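Local coordinates for protein D-alanine--D-alanine ligase (Acinetobacter baumannii ACICU, PDB 5D8D) that joins two molecules of D-alanine into D-alanyl-D-alanine at the expense of ATP, a cytoplasmic step of peptidoglycan precursor synthesis, at residues D26-V31 with P273-S277; A34-S38 with F292-V297; Y58-I63 with I84-G88. All blocks are in the same frame, centred on the assembly; numbering follows the deposited sequence.

From the N terminus, helix 21-37 comes first and supplies one side of two contacts. Its turn 26-31 closes contact 1 with the loop 273-277, and its C-terminal end, 34-38, closes contact 2 with helix 292-301, so these two long loops cross along the chain. Contact 3 is local: strand 60-63 pairs with 84-88 after a helical connection, within the span enclosed by each of the other two. Contacts 1 and 2 thus tie the N-terminal parallel-sheet domain to the C-terminal part of the ATP-grasp region, while contact 3 adds a single parallel bridge at the outer edge of that sheet. Phe62 links all three, touching Val31, Leu35 and Cys296.

Contact 1 of 3, residues D26-V31 with P273-S277; sequences DSGQAV and PGMTS
Ser27 and Met275 make the polar join between helix 21-37 and the loop that follows strand 264-270. Met275 N donates to Ser27 OG over 2.9 Å, and the N-H...O angle of 171° makes the bond nearly straight. The serine torsion sets the meeting place: OG stands anti to the carbonyl carbon (chi1 -65°), beside its own backbone N, which keeps it against the preceding turn, near Val23 O, where Met275 N can also reach it. The same oxygen is hydrogen-bonded to His66 NE2 and, weakly, to that Val23 O, so this buried oxygen has three partners, one of them weak.

A second, wetter link runs through water 1, which donates to Asp26 OD1 at 2.6 Å and accepts a weak bond from Ser277 N at 2.9 Å. The carboxylate meets Thr276 across its path at about a right angle, with OD2 3.3 Å from the methyl CG2. Thr276 OG1 is engaged within its own loop, hydrogen-bonding to Ser279 OG.

Apolar packing is modest. Val31 CG2 lies 3.8 Å from Met275 CB, while the methyl of Ala30 faces the backbone, CB to Met275 O being 3.6 Å. Bent at both chi2 and chi3, the methionine side chain touches Phe292, Cys296 and Ile299 of helix 292-301 and Trp251, and also Val64 in the loop after strand 60-63, so it has neighbours from both parts of the fold.

Gly274 lies close in sequence and space to Asn270, a predicted magnesium ligand. The chemistry therefore implies an interdomain joint of two characters: a buried serine, held by His66, fixes the Met275 amide in direction, whereas the partly exposed Asp26 reaches the loop backbone through a water, just beyond the predicted metal-binding strand.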
loop_
_atom_site.group_PDB
_atom_site.type_symbol
_atom_site.label_atom_id
_atom_site.label_comp_id
_atom_site.label_asym_id
_atom_site.label_seq_id
_atom_site.Cartn_x
_atom_site.Cartn_y
_atom_site.Cartn_z
ATOM N N ASP A 26 18.884 -13.821 -11.661
ATOM C CA ASP A 26 20.146 -13.185 -12.017
ATOM C C ASP A 26 20.571 -12.207 -10.904
ATOM O O ASP A 26 21.668 -12.315 -10.390
ATOM C CB ASP A 26 19.992 -12.554 -13.413
ATOM C CG ASP A 26 21.220 -11.863 -13.908
ATOM O OD1 ASP A 26 22.204 -11.822 -13.184
ATOM O OD2 ASP A 26 21.185 -11.312 -15.038
ATOM N N SER A 27 19.685 -11.313 -10.459
ATOM C CA SER A 27 20.022 -10.431 -9.309
ATOM C C SER A 27 20.477 -11.208 -8.068
ATOM O O SER A 27 21.473 -10.863 -7.410
ATOM C CB SER A 27 18.830 -9.538 -8.942
ATOM O OG SER A 27 18.554 -8.645 -10.009
ATOM N N GLY A 28 19.734 -12.255 -7.766
ATOM C CA GLY A 28 19.999 -13.066 -6.600
ATOM C C GLY A 28 21.365 -13.700 -6.573
ATOM O O GLY A 28 22.111 -13.566 -5.571
ATOM N N GLN A 29 21.696 -14.369 -7.683
ATOM C CA GLN A 29 23.003 -14.978 -7.867
ATOM C C GLN A 29 24.069 -13.947 -7.705
ATOM O O GLN A 29 25.076 -14.176 -7.018
ATOM C CB GLN A 29 23.143 -15.586 -9.260
ATOM C CG GLN A 29 23.240 -17.077 -9.269
ATOM C CD GLN A 29 24.527 -17.544 -8.672
ATOM O OE1 GLN A 29 24.538 -18.388 -7.801
ATOM N NE2 GLN A 29 25.609 -16.958 -9.098
ATOM N N ALA A 30 23.893 -12.793 -8.344
ATOM C CA ALA A 30 24.974 -11.794 -8.236
ATOM C C ALA A 30 25.125 -11.282 -6.793
ATOM O O ALA A 30 26.245 -11.107 -6.290
ATOM C CB ALA A 30 24.767 -10.649 -9.208
ATOM N N VAL A 31 23.995 -11.101 -6.106
ATOM C CA VAL A 31 24.043 -10.637 -4.719
ATOM C C VAL A 31 24.618 -11.703 -3.801
ATOM O O VAL A 31 25.402 -11.399 -2.898
ATOM C CB VAL A 31 22.676 -10.176 -4.229
ATOM C CG1 VAL A 31 22.731 -9.864 -2.728
ATOM C CG2 VAL A 31 22.261 -8.957 -5.012
ATOM N N PRO A 273 15.212 -2.687 -7.178
ATOM C CA PRO A 273 15.856 -2.645 -8.473
ATOM C C PRO A 273 16.710 -3.866 -8.777
ATOM O O PRO A 273 17.158 -4.580 -7.858
ATOM C CB PRO A 273 16.757 -1.418 -8.392
ATOM C CG PRO A 273 16.239 -0.613 -7.267
ATOM C CD PRO A 273 15.650 -1.582 -6.311
ATOM N N GLY A 274 16.941 -4.074 -10.071
ATOM C CA GLY A 274 17.891 -5.018 -10.557
ATOM C C GLY A 274 19.267 -4.891 -9.917
ATOM O O GLY A 274 19.726 -3.793 -9.534
ATOM N N MET A 275 19.865 -6.064 -9.698
ATOM C CA MET A 275 21.240 -6.178 -9.344
ATOM C C MET A 275 21.941 -7.113 -10.347
ATOM O O MET A 275 23.034 -7.634 -10.073
ATOM C CB MET A 275 21.340 -6.616 -7.881
ATOM C CG MET A 275 20.874 -5.524 -6.908
ATOM S SD MET A 275 22.038 -4.164 -6.697
ATOM C CE MET A 275 23.188 -4.870 -5.536
ATOM N N THR A 276 21.346 -7.280 -11.531
ATOM C CA THR A 276 22.047 -7.926 -12.625
ATOM C C THR A 276 23.235 -7.082 -13.113
ATOM O O THR A 276 23.354 -5.889 -12.840
ATOM C CB THR A 276 21.189 -8.137 -13.861
ATOM O OG1 THR A 276 21.007 -6.880 -14.528
ATOM C CG2 THR A 276 19.862 -8.769 -13.498
ATOM N N SER A 277 24.086 -7.722 -13.897
ATOM C CA SER A 277 25.304 -7.085 -14.375
ATOM C C SER A 277 25.055 -5.905 -15.378
ATOM O O SER A 277 25.941 -5.093 -15.552
ATOM C CB SER A 277 26.228 -8.151 -14.954
ATOM O OG SER A 277 25.722 -8.511 -16.220
HETATM O O HOH W 1 24.448 -10.459 -13.027
#

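Contact 2 of 3, residues A34-S38 with F292-V297; sequences ALLRS and FDELCV
Ala34 and Asp293 bring the two helices close, their CA atoms 4.8 Å apart, and the backbones are 6.6 Å apart at the next pair, Leu35 CA with Cys296 CA. The small methyl of Ala34 permits this approach: its CB sits at the edge of the Phe292 ring, 3.6 Å from CE2, and also touches Cys296 SG at 3.8 Å. Leu35 sends the CD2 branch across to Cys296 CB, likewise 3.8 Å away, extending the apolar layer along the interface.

The charged part lies nearer the surface. Arg37 NH1 forms a salt bridge with Asp293 OD1 over 2.9 Å, although the N-H...O angle of 132° is well short of straight; a longer, weak bond from NH1 to OD2 accompanies it. The guanidinium and carboxylate planes are only 16° apart, OD1 is met on its syn side, and the oxygen lies close to the guanidinium plane. A bend at chi3 helps carry NH1 back to the acid, and the Arg37 and Asp293 side chains cross at about a right angle.

Ser38 closes the helix end. With OG anti to the carbonyl carbon (chi1 -48°), the hydroxyl turns back and donates to Ala34 O at 2.8 Å; Ser38 N reaches the same carbonyl from the opposite face of its plane. The CB of this serine rests on the Val297 methyl CG2.

Far from the annotated sites, the contact packs the C-terminal turn of helix 21-37 against helix 292-301. Its chemistry implies a buried apolar seam bordered by one ion pair, with the serine hydroxyl spent on its own helix terminus.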
loop_
_atom_site.group_PDB
_atom_site.type_symbol
_atom_site.label_atom_id
_atom_site.label_comp_id
_atom_site.label_asym_id
_atom_site.label_seq_id
_atom_site.Cartn_x
_atom_site.Cartn_y
_atom_site.Cartn_z
ATOM N N ALA A 34 28.383 -11.887 -4.114
ATOM C CA ALA A 34 29.010 -10.702 -3.572
ATOM C C ALA A 34 29.048 -10.750 -2.044
ATOM O O ALA A 34 30.065 -10.415 -1.420
ATOM C CB ALA A 34 28.280 -9.438 -4.061
ATOM N N LEU A 35 27.940 -11.147 -1.436
ATOM C CA LEU A 35 27.893 -11.242 0.017
ATOM C C LEU A 35 28.883 -12.289 0.470
ATOM O O LEU A 35 29.696 -12.002 1.335
ATOM C CB LEU A 35 26.472 -11.533 0.521
ATOM C CG LEU A 35 25.464 -10.409 0.245
ATOM C CD1 LEU A 35 24.053 -10.832 0.638
ATOM C CD2 LEU A 35 25.867 -9.074 0.896
ATOM N N LEU A 36 28.903 -13.456 -0.183
ATOM C CA LEU A 36 29.876 -14.532 0.165
ATOM C C LEU A 36 31.344 -14.103 0.026
ATOM O O LEU A 36 32.167 -14.364 0.915
ATOM C CB LEU A 36 29.630 -15.762 -0.687
ATOM C CG LEU A 36 28.333 -16.519 -0.398
ATOM C CD1 LEU A 36 27.980 -17.492 -1.498
ATOM C CD2 LEU A 36 28.464 -17.285 0.916
ATOM N N ARG A 37 31.694 -13.411 -1.053
ATOM C CA ARG A 37 33.069 -12.858 -1.163
ATOM C C ARG A 37 33.404 -12.005 0.038
ATOM O O ARG A 37 34.555 -11.943 0.437
ATOM C CB ARG A 37 33.215 -11.945 -2.363
ATOM C CG ARG A 37 33.499 -12.628 -3.678
ATOM C CD ARG A 37 33.277 -11.570 -4.748
ATOM N NE ARG A 37 32.778 -12.214 -5.936
ATOM C CZ ARG A 37 31.857 -11.739 -6.747
ATOM N NH1 ARG A 37 31.296 -10.541 -6.537
ATOM N NH2 ARG A 37 31.529 -12.477 -7.819
ATOM N N SER A 38 32.398 -11.285 0.548
ATOM C CA SER A 38 32.556 -10.364 1.681
ATOM C C SER A 38 32.511 -11.053 3.054
ATOM O O SER A 38 32.491 -10.386 4.089
ATOM C CB SER A 38 31.504 -9.260 1.617
ATOM O OG SER A 38 31.428 -8.691 0.335
ATOM N N PHE A 292 30.637 -3.361 -6.539
ATOM C CA PHE A 292 29.378 -4.090 -6.412
ATOM C C PHE A 292 29.259 -4.824 -5.079
ATOM O O PHE A 292 28.168 -4.870 -4.499
ATOM C CB PHE A 292 29.227 -5.084 -7.546
ATOM C CG PHE A 292 27.951 -5.854 -7.510
ATOM C CD1 PHE A 292 26.808 -5.348 -8.112
ATOM C CD2 PHE A 292 27.904 -7.126 -6.923
ATOM C CE1 PHE A 292 25.631 -6.089 -8.142
ATOM C CE2 PHE A 292 26.713 -7.862 -6.905
ATOM C CZ PHE A 292 25.576 -7.345 -7.520
ATOM N N ASP A 293 30.365 -5.378 -4.585
ATOM C CA ASP A 293 30.346 -6.102 -3.295
ATOM C C ASP A 293 30.145 -5.134 -2.123
ATOM O O ASP A 293 29.456 -5.459 -1.161
ATOM C CB ASP A 293 31.611 -6.933 -3.072
ATOM C CG ASP A 293 31.855 -7.947 -4.164
ATOM O OD1 ASP A 293 31.111 -7.987 -5.162
ATOM O OD2 ASP A 293 32.844 -8.697 -4.045
ATOM N N GLU A 294 30.733 -3.949 -2.225
ATOM C CA GLU A 294 30.585 -2.945 -1.188
ATOM C C GLU A 294 29.146 -2.448 -1.201
ATOM O O GLU A 294 28.516 -2.317 -0.160
ATOM C CB GLU A 294 31.577 -1.785 -1.376
ATOM C CG GLU A 294 33.011 -2.106 -0.966
ATOM C CD GLU A 294 34.063 -1.179 -1.573
ATOM O OE1 GLU A 294 33.865 -0.566 -2.651
ATOM O OE2 GLU A 294 35.141 -1.072 -0.963
ATOM N N LEU A 295 28.614 -2.213 -2.389
ATOM C CA LEU A 295 27.213 -1.843 -2.539
ATOM C C LEU A 295 26.294 -2.861 -1.824
ATOM O O LEU A 295 25.373 -2.458 -1.102
ATOM C CB LEU A 295 26.856 -1.718 -4.034
ATOM C CG LEU A 295 25.399 -1.680 -4.424
ATOM C CD1 LEU A 295 24.748 -0.484 -3.744
ATOM C CD2 LEU A 295 25.248 -1.610 -5.931
ATOM N N CYS A 296 26.571 -4.159 -1.986
ATOM C CA CYS A 296 25.735 -5.186 -1.393
ATOM C C CYS A 296 25.846 -5.163 0.116
ATOM O O CYS A 296 24.859 -5.205 0.799
ATOM C CB CYS A 296 26.047 -6.559 -1.952
ATOM S SG CYS A 296 25.554 -6.772 -3.688
ATOM N N VAL A 297 27.036 -5.038 0.660
ATOM C CA VAL A 297 27.143 -4.882 2.111
ATOM C C VAL A 297 26.364 -3.623 2.627
ATOM O O VAL A 297 25.688 -3.663 3.660
ATOM C CB VAL A 297 28.620 -4.884 2.538
ATOM C CG1 VAL A 297 28.802 -4.401 3.978
ATOM C CG2 VAL A 297 29.178 -6.299 2.393
#

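Contact 3 of 3, residues Y58-I63 with I84-G88; sequences YDRAFI and IPYTG
Ala61 and Tyr86 form a single beta bridge, with their CA atoms 4.6 Å apart and the touching segments running 30° from parallel. On one side Ala61 N donates to Pro85 O at 3.1 Å, in the carbonyl plane; on the other, the return bond from Thr87 N to Ala61 O is weak. Tyr86 CA also makes a CA-H...O contact with Ala61 O.

Where the next backbone bond would be expected, a side chain accepts instead. Ile63 N donates to Thr87 OG1 over 2.8 Å at 175°, almost straight. Thr87 OG1 stands between its own N and carbonyl carbon (chi1 52°), a torsion that also sets CG2 anti to that carbon. This methyl lies over one face of the Phe62 ring, offset toward its rim.

Side chains pack around the bridge. Ile63 CD1 comes within 3.6 Å of Tyr86 CD1, approaching the ring obliquely, and Ile84 CG2 packs on Arg60 CA at the same distance. Pro85 CG lies over a face of the Arg60 guanidinium.

Outer partners hold the polar ends: Arg60 NE bonds to Thr303 and NH1 to Phe7 O, while Tyr86 OH bonds to Glu80 of helix 74-81. The opposite edge of strand 60-63 is paired with strand 9-13, through Arg60 and Phe62. The 84-88 segment thus runs beside the outermost strand 60-63, joined to it by one parallel bridge, the chain between them passing through helix 74-81, which covers Ile63 and Tyr86, while helix 292-301 packs on Arg60, Phe62 and Thr87.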
loop_
_atom_site.group_PDB
_atom_site.type_symbol
_atom_site.label_atom_id
_atom_site.label_comp_id
_atom_site.label_asym_id
_atom_site.label_seq_id
_atom_site.Cartn_x
_atom_site.Cartn_y
_atom_site.Cartn_z
ATOM N N TYR A 58 16.655 -17.647 9.727
ATOM C CA TYR A 58 17.592 -16.601 9.346
ATOM C C TYR A 58 17.492 -15.373 10.242
ATOM O O TYR A 58 16.445 -15.057 10.784
ATOM C CB TYR A 58 17.372 -16.198 7.871
ATOM C CG TYR A 58 17.656 -17.335 6.934
ATOM C CD1 TYR A 58 18.949 -17.617 6.514
ATOM C CD2 TYR A 58 16.646 -18.174 6.534
ATOM C CE1 TYR A 58 19.219 -18.693 5.673
ATOM C CE2 TYR A 58 16.897 -19.266 5.715
ATOM C CZ TYR A 58 18.179 -19.522 5.288
ATOM O OH TYR A 58 18.364 -20.591 4.460
ATOM N N ASP A 59 18.614 -14.685 10.379
ATOM C CA ASP A 59 18.689 -13.462 11.139
ATOM C C ASP A 59 18.223 -12.229 10.382
ATOM O O ASP A 59 17.890 -11.228 11.020
ATOM C CB ASP A 59 20.099 -13.281 11.660
ATOM C CG ASP A 59 20.459 -14.331 12.682
ATOM O OD1 ASP A 59 19.883 -14.271 13.787
ATOM O OD2 ASP A 59 21.279 -15.233 12.385
ATOM N N ARG A 60 18.164 -12.295 9.045
ATOM C CA ARG A 60 17.737 -11.159 8.212
ATOM C C ARG A 60 17.637 -11.577 6.751
ATOM O O ARG A 60 18.127 -12.637 6.384
ATOM C CB ARG A 60 18.701 -9.941 8.342
ATOM C CG ARG A 60 20.080 -10.070 7.682
ATOM C CD ARG A 60 21.277 -9.696 8.551
ATOM N NE ARG A 60 20.956 -8.579 9.405
ATOM C CZ ARG A 60 20.929 -8.567 10.733
ATOM N NH1 ARG A 60 21.309 -9.597 11.467
ATOM N NH2 ARG A 60 20.544 -7.456 11.333
ATOM N N ALA A 61 17.040 -10.712 5.927
ATOM C CA ALA A 61 16.818 -10.989 4.544
ATOM C C ALA A 61 17.263 -9.843 3.638
ATOM O O ALA A 61 17.023 -8.677 3.936
ATOM C CB ALA A 61 15.346 -11.280 4.329
ATOM N N PHE A 62 17.847 -10.214 2.499
ATOM C CA PHE A 62 18.217 -9.283 1.411
ATOM C C PHE A 62 17.236 -9.597 0.298
ATOM O O PHE A 62 17.292 -10.710 -0.239
ATOM C CB PHE A 62 19.668 -9.556 0.941
ATOM C CG PHE A 62 20.240 -8.504 0.046
ATOM C CD1 PHE A 62 19.633 -8.155 -1.139
ATOM C CD2 PHE A 62 21.432 -7.878 0.374
ATOM C CE1 PHE A 62 20.171 -7.167 -1.952
ATOM C CE2 PHE A 62 21.967 -6.885 -0.436
ATOM C CZ PHE A 62 21.339 -6.537 -1.599
ATOM N N ILE A 63 16.349 -8.653 -0.044
ATOM C CA ILE A 63 15.242 -8.928 -0.977
ATOM C C ILE A 63 15.618 -8.464 -2.379
ATOM O O ILE A 63 15.957 -7.308 -2.615
ATOM C CB ILE A 63 13.930 -8.225 -0.591
ATOM C CG1 ILE A 63 13.448 -8.668 0.816
ATOM C CG2 ILE A 63 12.851 -8.516 -1.635
ATOM C CD1 ILE A 63 12.320 -7.847 1.387
ATOM N N ILE A 84 11.569 -10.429 11.177
ATOM C CA ILE A 84 12.902 -10.558 10.584
ATOM C C ILE A 84 13.186 -9.266 9.848
ATOM O O ILE A 84 12.430 -8.899 8.951
ATOM C CB ILE A 84 12.937 -11.743 9.620
ATOM C CG1 ILE A 84 12.666 -13.027 10.396
ATOM C CG2 ILE A 84 14.269 -11.837 8.895
ATOM C CD1 ILE A 84 12.412 -14.180 9.502
ATOM N N PRO A 85 14.282 -8.574 10.206
ATOM C CA PRO A 85 14.631 -7.348 9.484
ATOM C C PRO A 85 15.072 -7.637 8.056
ATOM O O PRO A 85 15.582 -8.735 7.760
ATOM C CB PRO A 85 15.784 -6.776 10.289
ATOM C CG PRO A 85 16.351 -7.930 11.048
ATOM C CD PRO A 85 15.340 -9.013 11.116
ATOM N N TYR A 86 14.881 -6.665 7.178
ATOM C CA TYR A 86 15.086 -6.888 5.759
ATOM C C TYR A 86 15.417 -5.584 5.026
ATOM O O TYR A 86 15.318 -4.515 5.584
ATOM C CB TYR A 86 13.864 -7.606 5.155
ATOM C CG TYR A 86 12.613 -6.813 5.277
ATOM C CD1 TYR A 86 12.281 -5.828 4.325
ATOM C CD2 TYR A 86 11.760 -7.004 6.350
ATOM C CE1 TYR A 86 11.139 -5.068 4.437
ATOM C CE2 TYR A 86 10.606 -6.224 6.495
ATOM C CZ TYR A 86 10.310 -5.265 5.530
ATOM O OH TYR A 86 9.190 -4.533 5.669
ATOM N N THR A 87 15.854 -5.702 3.781
ATOM C CA THR A 87 16.380 -4.570 3.020
ATOM C C THR A 87 15.239 -3.817 2.340
ATOM O O THR A 87 14.198 -4.375 2.084
ATOM C CB THR A 87 17.356 -5.072 1.939
ATOM O OG1 THR A 87 16.742 -6.105 1.157
ATOM C CG2 THR A 87 18.584 -5.641 2.568
ATOM N N GLY A 88 15.449 -2.544 2.047
ATOM C CA GLY A 88 14.536 -1.797 1.221
ATOM C C GLY A 88 13.288 -1.290 1.911
ATOM O O GLY A 88 13.259 -1.147 3.129
#